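Local structure of transcriptional regulator, PadR family (Bacillus cereus, 4ESB) at residues A[21-24]-A[25-29]; A[46-49]-A[50-54]; A[82-85]-A[86-89]. The protein probably binds operator DNA as a dimer through winged helix-turn-helix domains and regulates transcription, as a member of the PadR family. All coordinates share one frame; numbering follows the deposited sequence.

Contact 1 of 3, residues A[21-24]-A[25-29]; sequences EEVY and GYELS
Glu-27 lays its CB over one face of the Tyr-24 ring, a CH-pi contact in which CB stands 3.9 Å from the ring centroid, 15° off the ring normal. Tyr-24 holds CG between its own backbone N and carbonyl carbon (chi1 57°), which stands the ring beside the first turn of helix 25-34. Glu-27, extended throughout, runs back across it at about a right angle. Its OE2 accepts the N-H of Tyr-24, the N-cap residue, at 3.2 Å from Tyr-24 N, on the anti side of the carboxylate and 33° out of its plane. This is the Glu-to-N-cap half of a capping box; Tyr-24 O then receives Leu-28 N at 2.9 Å. Val-23 CG1 lies 3.5 Å from Glu-27 CD, while its CG2 packs on Leu-28 CB at 4.0 Å. The Tyr-24 ring also meets Arg-71 (cation-pi) and Tyr-73. Glu-21 OE2 comes within 3.1 Å of Glu-27 OE1, two acceptors; Lys-31 offers Glu-21 a long, weak ion pair. Such like charges would probably raise the pKa of one carboxylate, while the N-H bond and helix start should stabilise negative charge on Glu-27.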
loop_
_atom_site.group_PDB
_atom_site.type_symbol
_atom_site.label_atom_id
_atom_site.label_comp_id
_atom_site.label_asym_id
_atom_site.label_seq_id
_atom_site.Cartn_x
_atom_site.Cartn_y
_atom_site.Cartn_z
ATOM N N GLU A 21 -11.079 5.599 19.480
ATOM C CA GLU A 21 -12.302 6.264 19.910
ATOM C C GLU A 21 -13.546 5.656 19.267
ATOM O O GLU A 21 -13.613 5.481 18.052
ATOM C CB GLU A 21 -12.243 7.756 19.574
ATOM C CG GLU A 21 -13.458 8.536 20.050
ATOM C CD GLU A 21 -13.566 9.901 19.397
ATOM O OE1 GLU A 21 -12.668 10.255 18.603
ATOM O OE2 GLU A 21 -14.551 10.618 19.673
ATOM N N GLU A 22 -14.528 5.333 20.100
ATOM C CA GLU A 22 -15.845 4.933 19.622
ATOM C C GLU A 22 -16.419 6.043 18.750
ATOM O O GLU A 22 -16.549 7.181 19.198
ATOM C CB GLU A 22 -16.785 4.688 20.804
ATOM C CG GLU A 22 -17.330 3.279 20.900
ATOM C CD GLU A 22 -18.378 3.142 21.984
ATOM O OE1 GLU A 22 -18.280 3.855 23.007
ATOM O OE2 GLU A 22 -19.307 2.326 21.810
ATOM N N VAL A 23 -16.769 5.714 17.513
ATOM C CA VAL A 23 -17.304 6.711 16.586
ATOM C C VAL A 23 -18.492 6.180 15.791
ATOM O O VAL A 23 -18.558 4.990 15.485
ATOM C CB VAL A 23 -16.231 7.174 15.580
ATOM C CG1 VAL A 23 -15.118 7.937 16.291
ATOM C CG2 VAL A 23 -15.679 5.985 14.801
ATOM N N TYR A 24 -19.427 7.066 15.457
ATOM C CA TYR A 24 -20.515 6.699 14.553
ATOM C C TYR A 24 -20.125 7.010 13.113
ATOM O O TYR A 24 -19.118 7.674 12.864
ATOM C CB TYR A 24 -21.858 7.345 14.947
ATOM C CG TYR A 24 -21.900 8.862 15.039
ATOM C CD1 TYR A 24 -21.357 9.530 16.127
ATOM C CD2 TYR A 24 -22.534 9.618 14.061
ATOM C CE1 TYR A 24 -21.414 10.910 16.222
ATOM C CE2 TYR A 24 -22.599 10.998 14.149
ATOM C CZ TYR A 24 -22.039 11.638 15.230
ATOM O OH TYR A 24 -22.104 13.012 15.316
ATOM N N GLY A 25 -20.918 6.510 12.171
ATOM C CA GLY A 25 -20.563 6.536 10.763
ATOM C C GLY A 25 -20.090 7.880 10.242
ATOM O O GLY A 25 -19.030 7.974 9.622
ATOM N N TYR A 26 -20.873 8.924 10.492
ATOM C CA TYR A 26 -20.571 10.249 9.967
ATOM C C TYR A 26 -19.311 10.813 10.614
ATOM O O TYR A 26 -18.485 11.450 9.957
ATOM C CB TYR A 26 -21.748 11.194 10.207
ATOM C CG TYR A 26 -21.431 12.638 9.903
ATOM C CD1 TYR A 26 -21.219 13.059 8.598
ATOM C CD2 TYR A 26 -21.343 13.579 10.921
ATOM C CE1 TYR A 26 -20.924 14.376 8.315
ATOM C CE2 TYR A 26 -21.051 14.897 10.648
ATOM C CZ TYR A 26 -20.842 15.290 9.343
ATOM O OH TYR A 26 -20.551 16.604 9.063
ATOM N N GLU A 27 -19.180 10.572 11.913
ATOM C CA GLU A 27 -18.008 10.986 12.671
ATOM C C GLU A 27 -16.749 10.340 12.095
ATOM O O GLU A 27 -15.702 10.981 11.979
ATOM C CB GLU A 27 -18.189 10.582 14.134
ATOM C CG GLU A 27 -17.149 11.122 15.094
ATOM C CD GLU A 27 -17.380 10.630 16.511
ATOM O OE1 GLU A 27 -16.608 11.016 17.415
ATOM O OE2 GLU A 27 -18.335 9.852 16.719
ATOM N N LEU A 28 -16.863 9.070 11.721
ATOM C CA LEU A 28 -15.739 8.321 11.170
ATOM C C LEU A 28 -15.250 8.916 9.852
ATOM O O LEU A 28 -14.067 9.221 9.699
ATOM C CB LEU A 28 -16.130 6.856 10.957
ATOM C CG LEU A 28 -15.095 5.977 10.252
ATOM C CD1 LEU A 28 -13.784 5.951 11.025
ATOM C CD2 LEU A 28 -15.631 4.566 10.057
ATOM N N SER A 29 -16.164 9.083 8.903
ATOM C CA SER A 29 -15.802 9.566 7.573
ATOM C C SER A 29 -15.307 11.010 7.610
ATOM O O SER A 29 -14.476 11.407 6.792
ATOM C CB SER A 29 -16.990 9.454 6.623
ATOM O OG SER A 29 -17.904 10.504 6.841
#

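Contact 2 of 3, residues A[46-49]-A[50-54]; sequences YPLL and LRMQK
Leu-49 O is gripped twice by Gln-53: by the backbone N at 3.2 Å and by the side-chain NE2 at 3.0 Å. The two donors reach the oxygen from opposite faces of the carbonyl plane. The NE2 bond is straight at the hydrogen (163°), yet NE2 stands well above the carbonyl plane, 61° out of it, and not on a lone pair; the oxygen lies almost in the amide plane of Gln-53. This is possible because Gln-53 keeps CG beside its own backbone N (chi1 -81°) and then extends, running back along the helix to the carbonyl one turn earlier. The same side chain also touches Ile-58, Lys-72 and Tyr-74 of the wing strands.

Leu-50 covers one face of the Tyr-46 ring. Its CG sits over the face, displaced toward the rim, 4.1 Å from the ring centroid, and both methyls lie over the same face, near the phenol end: CD1 is 3.5 Å from Tyr-46 CE2 and CD2 is 3.7 Å from Tyr-46 OH. On another side of the helix Leu-48 CD1 meets Met-52 CG at 3.9 Å, and Arg-51 NH2 passes Leu-48 CD1 at the same separation, 3.9 Å. The guanidinium of Arg-51 has its stronger polar partner in Glu-55, through NH1. Met-52, bent at chi3, touches Glu-11, Ile-14 and Leu-15 of helix 10-20, while Leu-49 packs on Ile-58.

Helix 42-54 occupies the position of the recognition helix in a winged helix-turn-helix. The second bond to Leu-49 O should hold the Gln-53 amide in place against its own helix, whereas the contact between the exposed Tyr-46 and Leu-50 side chains rests on dispersion alone.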
loop_
_atom_site.group_PDB
_atom_site.type_symbol
_atom_site.label_atom_id
_atom_site.label_comp_id
_atom_site.label_asym_id
_atom_site.label_seq_id
_atom_site.Cartn_x
_atom_site.Cartn_y
_atom_site.Cartn_z
ATOM N N TYR A 46 -19.411 2.424 3.254
ATOM C CA TYR A 46 -20.458 1.673 3.944
ATOM C C TYR A 46 -20.307 0.164 3.759
ATOM O O TYR A 46 -20.337 -0.588 4.733
ATOM C CB TYR A 46 -21.850 2.120 3.486
ATOM C CG TYR A 46 -22.971 1.455 4.239
ATOM C CD1 TYR A 46 -23.063 1.567 5.619
ATOM C CD2 TYR A 46 -23.943 0.721 3.572
ATOM C CE1 TYR A 46 -24.088 0.963 6.316
ATOM C CE2 TYR A 46 -24.973 0.113 4.260
ATOM C CZ TYR A 46 -25.038 0.234 5.633
ATOM O OH TYR A 46 -26.061 -0.363 6.327
ATOM N N PRO A 47 -20.144 -0.287 2.504
ATOM C CA PRO A 47 -20.029 -1.729 2.260
ATOM C C PRO A 47 -18.806 -2.327 2.957
ATOM O O PRO A 47 -18.813 -3.503 3.328
ATOM C CB PRO A 47 -19.878 -1.820 0.736
ATOM C CG PRO A 47 -20.353 -0.508 0.210
ATOM C CD PRO A 47 -20.010 0.490 1.261
ATOM N N LEU A 48 -17.765 -1.520 3.124
ATOM C CA LEU A 48 -16.571 -1.954 3.835
ATOM C C LEU A 48 -16.863 -2.087 5.327
ATOM O O LEU A 48 -16.364 -2.999 5.979
ATOM C CB LEU A 48 -15.420 -0.973 3.596
ATOM C CG LEU A 48 -14.143 -1.190 4.412
ATOM C CD1 LEU A 48 -13.589 -2.588 4.188
ATOM C CD2 LEU A 48 -13.101 -0.137 4.059
ATOM N N LEU A 49 -17.682 -1.184 5.861
ATOM C CA LEU A 49 -18.068 -1.250 7.269
ATOM C C LEU A 49 -18.949 -2.468 7.535
ATOM O O LEU A 49 -18.849 -3.094 8.589
ATOM C CB LEU A 49 -18.815 0.015 7.699
ATOM C CG LEU A 49 -18.021 1.309 7.886
ATOM C CD1 LEU A 49 -18.963 2.396 8.375
ATOM C CD2 LEU A 49 -16.860 1.129 8.854
ATOM N N LEU A 50 -19.817 -2.794 6.584
ATOM C CA LEU A 50 -20.706 -3.941 6.727
ATOM C C LEU A 50 -19.891 -5.223 6.758
ATOM O O LEU A 50 -20.230 -6.179 7.455
ATOM C CB LEU A 50 -21.695 -4.005 5.563
ATOM C CG LEU A 50 -22.861 -3.016 5.555
ATOM C CD1 LEU A 50 -23.596 -3.100 4.227
ATOM C CD2 LEU A 50 -23.810 -3.288 6.713
ATOM N N ARG A 51 -18.811 -5.230 5.988
ATOM C CA ARG A 51 -17.978 -6.410 5.845
ATOM C C ARG A 51 -17.056 -6.570 7.049
ATOM O O ARG A 51 -16.865 -7.678 7.547
ATOM C CB ARG A 51 -17.171 -6.310 4.551
ATOM C CG ARG A 51 -16.324 -7.526 4.244
ATOM C CD ARG A 51 -15.812 -7.484 2.813
ATOM N NE ARG A 51 -14.677 -6.576 2.660
ATOM C CZ ARG A 51 -13.417 -6.894 2.946
ATOM N NH1 ARG A 51 -13.116 -8.102 3.409
ATOM N NH2 ARG A 51 -12.453 -6.002 2.772
ATOM N N MET A 52 -16.498 -5.462 7.526
ATOM C CA MET A 52 -15.641 -5.493 8.702
ATOM C C MET A 52 -16.428 -5.988 9.912
ATOM O O MET A 52 -15.867 -6.609 10.815
ATOM C CB MET A 52 -15.049 -4.109 8.978
ATOM C CG MET A 52 -14.013 -3.667 7.949
ATOM S SD MET A 52 -13.370 -2.009 8.244
ATOM C CE MET A 52 -12.474 -2.253 9.775
ATOM N N GLN A 53 -17.731 -5.722 9.920
ATOM C CA GLN A 53 -18.608 -6.222 10.972
ATOM C C GLN A 53 -18.845 -7.717 10.816
ATOM O O GLN A 53 -18.819 -8.467 11.791
ATOM C CB GLN A 53 -19.953 -5.502 10.935
ATOM C CG GLN A 53 -19.960 -4.137 11.594
ATOM C CD GLN A 53 -21.262 -3.404 11.370
ATOM O OE1 GLN A 53 -22.185 -3.488 12.178
ATOM N NE2 GLN A 53 -21.347 -2.684 10.257
ATOM N N LYS A 54 -19.082 -8.147 9.583
ATOM C CA LYS A 54 -19.382 -9.544 9.315
ATOM C C LYS A 54 -18.165 -10.411 9.608
ATOM O O LYS A 54 -18.297 -11.595 9.912
ATOM C CB LYS A 54 -19.836 -9.721 7.864
ATOM C CG LYS A 54 -20.385 -11.105 7.533
ATOM C CD LYS A 54 -20.923 -11.163 6.109
ATOM C CE LYS A 54 -19.826 -10.963 5.073
ATOM N NZ LYS A 54 -18.818 -12.058 5.107
#

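Contact 3 of 3, residues A[82-85]-A[86-89]; sequences EQLE and EFKQ
Glu-85, Glu-86 and Lys-88 carry most of this contact, spread round one turn of helix 78-101. Glu-85 reaches its OE2 toward Lys-88 NZ, a long salt bridge of 3.8 Å. The bend of the Glu-85 chain at chi2 (-48°) brings OE2 round to the side where Lys-88 NZ arrives. Lys-88 is fully extended, and its methylenes run back over the preceding turn: CG lies 3.3 Å from Leu-84 O, and CE rests on the leucine fork, 3.7 Å from Leu-84 CG. The lysine thus presents hydrocarbon to Leu-84 and charge to Glu-85. Glu-86, on another side of the helix, likewise runs back toward the preceding turn, its CG 3.5 Å from Glu-82 O and its OE1 4.1 Å from Gln-83 CG, with the planes of the Glu-86 carboxylate and Gln-83 amide nearly parallel, 8° apart. Beneath these groups the backbone makes regular i to i+4 bonds, among them Lys-88 N to Leu-84 O at 2.9 Å.

Leu-84 and Lys-88 also touch Tyr-16 of helix 10-20, and Phe-87 packs on Met-5 of the second subunit. In this chain the long helix thus rests on helix 10-20 and also reaches the subunit interface; a C-terminal helix that takes part in dimerisation is present as in other PadR-family regulators.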
loop_
_atom_site.group_PDB
_atom_site.type_symbol
_atom_site.label_atom_id
_atom_site.label_comp_id
_atom_site.label_asym_id
_atom_site.label_seq_id
_atom_site.Cartn_x
_atom_site.Cartn_y
_atom_site.Cartn_z
ATOM N N GLU A 82 -5.999 -7.476 17.029
ATOM C CA GLU A 82 -4.916 -8.339 16.573
ATOM C C GLU A 82 -4.511 -7.934 15.165
ATOM O O GLU A 82 -3.330 -7.784 14.853
ATOM C CB GLU A 82 -5.360 -9.803 16.565
ATOM C CG GLU A 82 -5.187 -10.522 17.887
ATOM C CD GLU A 82 -5.939 -11.839 17.930
ATOM O OE1 GLU A 82 -6.445 -12.270 16.871
ATOM O OE2 GLU A 82 -6.031 -12.439 19.023
ATOM N N GLN A 83 -5.517 -7.755 14.319
ATOM C CA GLN A 83 -5.303 -7.451 12.913
ATOM C C GLN A 83 -4.753 -6.040 12.738
ATOM O O GLN A 83 -3.982 -5.777 11.817
ATOM C CB GLN A 83 -6.614 -7.614 12.142
ATOM C CG GLN A 83 -6.464 -7.573 10.629
ATOM C CD GLN A 83 -7.692 -8.101 9.909
ATOM O OE1 GLN A 83 -8.266 -9.116 10.307
ATOM N NE2 GLN A 83 -8.103 -7.410 8.849
ATOM N N LEU A 84 -5.147 -5.137 13.630
ATOM C CA LEU A 84 -4.614 -3.781 13.621
ATOM C C LEU A 84 -3.111 -3.804 13.875
ATOM O O LEU A 84 -2.359 -3.052 13.256
ATOM C CB LEU A 84 -5.318 -2.916 14.670
ATOM C CG LEU A 84 -4.721 -1.524 14.902
ATOM C CD1 LEU A 84 -4.736 -0.699 13.620
ATOM C CD2 LEU A 84 -5.469 -0.803 16.010
ATOM N N GLU A 85 -2.673 -4.674 14.781
ATOM C CA GLU A 85 -1.251 -4.797 15.084
ATOM C C GLU A 85 -0.498 -5.357 13.883
ATOM O O GLU A 85 0.609 -4.918 13.576
ATOM C CB GLU A 85 -1.027 -5.687 16.310
ATOM C CG GLU A 85 -1.568 -5.103 17.609
ATOM C CD GLU A 85 -1.154 -3.659 17.815
ATOM O OE1 GLU A 85 0.058 -3.408 17.992
ATOM O OE2 GLU A 85 -2.037 -2.772 17.793
ATOM N N GLU A 86 -1.101 -6.330 13.207
ATOM C CA GLU A 86 -0.528 -6.866 11.978
ATOM C C GLU A 86 -0.357 -5.753 10.947
ATOM O O GLU A 86 0.677 -5.666 10.286
ATOM C CB GLU A 86 -1.415 -7.973 11.408
ATOM C CG GLU A 86 -1.504 -9.212 12.283
ATOM C CD GLU A 86 -2.584 -10.170 11.823
ATOM O OE1 GLU A 86 -3.169 -9.934 10.743
ATOM O OE2 GLU A 86 -2.849 -11.160 12.538
ATOM N N PHE A 87 -1.371 -4.901 10.814
ATOM C CA PHE A 87 -1.320 -3.799 9.856
ATOM C C PHE A 87 -0.216 -2.801 10.195
ATOM O O PHE A 87 0.514 -2.351 9.312
ATOM C CB PHE A 87 -2.666 -3.076 9.786
ATOM C CG PHE A 87 -2.622 -1.796 9.002
ATOM C CD1 PHE A 87 -2.566 -1.821 7.619
ATOM C CD2 PHE A 87 -2.629 -0.570 9.646
ATOM C CE1 PHE A 87 -2.520 -0.649 6.891
ATOM C CE2 PHE A 87 -2.583 0.609 8.924
ATOM C CZ PHE A 87 -2.529 0.569 7.544
ATOM N N LYS A 88 -0.098 -2.452 11.472
ATOM C CA LYS A 88 0.924 -1.507 11.911
ATOM C C LYS A 88 2.320 -2.032 11.612
ATOM O O LYS A 88 3.209 -1.268 11.234
ATOM C CB LYS A 88 0.786 -1.217 13.406
ATOM C CG LYS A 88 -0.457 -0.419 13.750
ATOM C CD LYS A 88 -0.570 -0.145 15.242
ATOM C CE LYS A 88 -1.811 0.685 15.552
ATOM N NZ LYS A 88 -2.017 0.922 17.009
ATOM N N GLN A 89 2.511 -3.336 11.778
ATOM C CA GLN A 89 3.809 -3.947 11.535
ATOM C C GLN A 89 4.114 -3.975 10.047
ATOM O O GLN A 89 5.180 -3.539 9.618
ATOM C CB GLN A 89 3.847 -5.359 12.117
ATOM C CG GLN A 89 4.062 -5.374 13.617
ATOM C CD GLN A 89 3.644 -6.683 14.255
ATOM O OE1 GLN A 89 3.548 -7.712 13.585
ATOM N NE2 GLN A 89 3.381 -6.647 15.557
#

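The three contacts follow one another along the chain in the order 21-29, 46-54, 82-89. Contact 1 joins short strand 23-24, an edge of the antiparallel sheet, to helix 25-34; contact 2 lies on the next helix, 42-54. Their centres are 14 Å apart and they touch directly, Leu-28 CD2 packing on Leu-49 CD2 at 3.8 Å, inside the helix-turn-helix. Contact 3, on helix 78-101 after the wing strands, touches neither: its centre is 20 Å from contact 1, across the chain's centre, and 18 Å from contact 2. Helix 10-20 packs against all three, linking the probable DNA-reading elements to the helix that meets the second subunit.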